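Local coordinates for uncharacterized protein (Bacteroides ovatus, PDB 4IRT), which is of unknown function but, as a member of the BNR-repeat beta-propeller group, has been proposed to be a neuraminidase, at residues S27-G32 / S77-G82. Residues are numbered along the deposited sequence; the frame is centred on the assembly and turned at random.
Sequences SLVTHG and SMMIDG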
loop_
_atom_site.group_PDB
_atom_site.type_symbol
_atom_site.label_atom_id
_atom_site.label_comp_id
_atom_site.label_asym_id
_atom_site.label_seq_id
_atom_site.Cartn_x
_atom_site.Cartn_y
_atom_site.Cartn_z
ATOM N N SER A 27 1.844 -6.614 -4.099
ATOM C CA SER A 27 1.251 -7.605 -4.983
ATOM C C SER A 27 2.228 -8.000 -6.085
ATOM O O SER A 27 2.139 -9.090 -6.630
ATOM C CB SER A 27 -0.015 -7.025 -5.618
ATOM O OG SER A 27 0.275 -5.844 -6.351
ATOM N N LEU A 28 3.141 -7.091 -6.401
ATOM C CA LEU A 28 4.039 -7.187 -7.565
ATOM C C LEU A 28 5.382 -6.569 -7.168
ATOM O O LEU A 28 5.435 -5.478 -6.575
ATOM C CB LEU A 28 3.414 -6.392 -8.705
ATOM C CG LEU A 28 3.978 -6.372 -10.123
ATOM C CD1 LEU A 28 3.836 -7.744 -10.755
ATOM C CD2 LEU A 28 3.228 -5.318 -10.937
ATOM N N VAL A 29 6.469 -7.278 -7.466
ATOM C CA VAL A 29 7.763 -6.838 -7.018
ATOM C C VAL A 29 8.873 -7.423 -7.855
ATOM O O VAL A 29 8.897 -8.628 -8.118
ATOM C CB VAL A 29 7.978 -7.122 -5.523
ATOM C CG1 VAL A 29 7.937 -8.610 -5.222
ATOM C CG2 VAL A 29 9.320 -6.563 -5.081
ATOM N N THR A 30 9.774 -6.547 -8.274
ATOM C CA THR A 30 10.971 -6.921 -9.044
ATOM C C THR A 30 12.189 -7.158 -8.140
ATOM O O THR A 30 12.469 -6.382 -7.244
ATOM C CB THR A 30 11.308 -5.823 -10.088
ATOM O OG1 THR A 30 10.317 -5.856 -11.141
ATOM C CG2 THR A 30 12.703 -6.025 -10.712
ATOM N N HIS A 31 12.941 -8.214 -8.437
ATOM C CA HIS A 31 14.262 -8.416 -7.837
ATOM C C HIS A 31 15.183 -8.715 -9.012
ATOM O O HIS A 31 14.961 -9.673 -9.754
ATOM C CB HIS A 31 14.210 -9.558 -6.832
ATOM C CG HIS A 31 15.485 -9.777 -6.092
ATOM N ND1 HIS A 31 15.895 -8.975 -5.051
ATOM C CD2 HIS A 31 16.453 -10.715 -6.252
ATOM C CE1 HIS A 31 17.061 -9.394 -4.610
ATOM N NE2 HIS A 31 17.413 -10.455 -5.311
ATOM N N GLY A 32 16.152 -7.844 -9.237
ATOM C CA GLY A 32 17.044 -8.006 -10.399
ATOM C C GLY A 32 16.250 -7.807 -11.690
ATOM O O GLY A 32 15.565 -6.787 -11.858
ATOM N N SER A 77 0.377 -9.940 0.939
ATOM C CA SER A 77 1.519 -9.066 0.714
ATOM C C SER A 77 2.793 -9.906 0.607
ATOM O O SER A 77 3.035 -10.817 1.428
ATOM C CB SER A 77 1.682 -8.076 1.875
ATOM O OG SER A 77 0.731 -7.017 1.850
HETATM N N MSE A 78 3.624 -9.563 -0.377
HETATM C CA MSE A 78 4.895 -10.241 -0.629
HETATM C C MSE A 78 6.050 -9.274 -0.767
HETATM O O MSE A 78 5.866 -8.048 -0.955
HETATM C CB MSE A 78 4.777 -11.097 -1.887
HETATM C CG MSE A 78 5.073 -10.323 -3.147
HETATM SE SE MSE A 78 4.593 -11.166 -4.847
HETATM C CE MSE A 78 5.540 -12.808 -4.645
HETATM N N MSE A 79 7.267 -9.820 -0.676
HETATM C CA MSE A 79 8.503 -9.051 -0.839
HETATM C C MSE A 79 9.649 -10.004 -1.027
HETATM O O MSE A 79 9.567 -11.154 -0.618
HETATM C CB MSE A 79 8.754 -8.199 0.412
HETATM C CG MSE A 79 9.969 -7.275 0.379
HETATM SE SE MSE A 79 10.027 -6.062 -1.151
HETATM C CE MSE A 79 8.271 -5.269 -1.039
ATOM N N ILE A 80 10.730 -9.536 -1.648
ATOM C CA ILE A 80 11.924 -10.345 -1.871
ATOM C C ILE A 80 13.047 -9.751 -1.029
ATOM O O ILE A 80 13.244 -8.527 -1.012
ATOM C CB ILE A 80 12.378 -10.341 -3.337
ATOM C CG1 ILE A 80 11.195 -10.519 -4.316
ATOM C CG2 ILE A 80 13.461 -11.414 -3.560
ATOM C CD1 ILE A 80 10.550 -11.869 -4.324
ATOM N N ASP A 81 13.762 -10.603 -0.311
ATOM C CA ASP A 81 14.896 -10.151 0.502
ATOM C C ASP A 81 16.176 -10.124 -0.342
ATOM O O ASP A 81 16.158 -10.481 -1.524
ATOM C CB ASP A 81 15.028 -10.962 1.816
ATOM C CG ASP A 81 15.479 -12.421 1.606
ATOM O OD1 ASP A 81 16.069 -12.743 0.561
ATOM O OD2 ASP A 81 15.230 -13.251 2.527
ATOM N N GLY A 82 17.290 -9.752 0.276
ATOM C CA GLY A 82 18.543 -9.550 -0.447
ATOM C C GLY A 82 19.142 -10.806 -1.049
ATOM O O GLY A 82 20.024 -10.709 -1.891
HETATM O O HOH W 1 19.559 -11.978 -4.638
#
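Val29 and His31 meet Met78 and Ile80 between strands 28-31 and 77-80, whose axes run parallel (5°) and 7.1 Å apart. These are the first strands of two successive antiparallel sheets, and side chains rather than backbone bonds join them, as between neighbouring blades of a beta-propeller. Val29 drives both methyls at the other strand. Its CG1, set between the backbone N and carbonyl carbon, lies 3.9 Å from Ile80 CG1 and touches selenomethionine Met78 at CG. CG2 instead meets SE of selenomethionine Met79, 4.0 Å away, where that chain bends back at chi2 and chi3. Farther along, Ile80 CG2 sits over one face of the His31 imidazole, 3.9 Å from the ring centroid and 23° off its normal, a CH-pi contact. With CG anti to the backbone N (chi1 -176°), the ring extends toward residues 81-82; a water in its plane lies 2.7 Å from His31 NE2 and donates to Gly82 O at 3.1 Å. An alanine here would remove the ring, and Ile80 CG2 would probably lose its CH-pi partner while the water kept only Gly82 O within the two segments. The chemistry thus grades from a buried apolar seam to a partly exposed, water-bridged end.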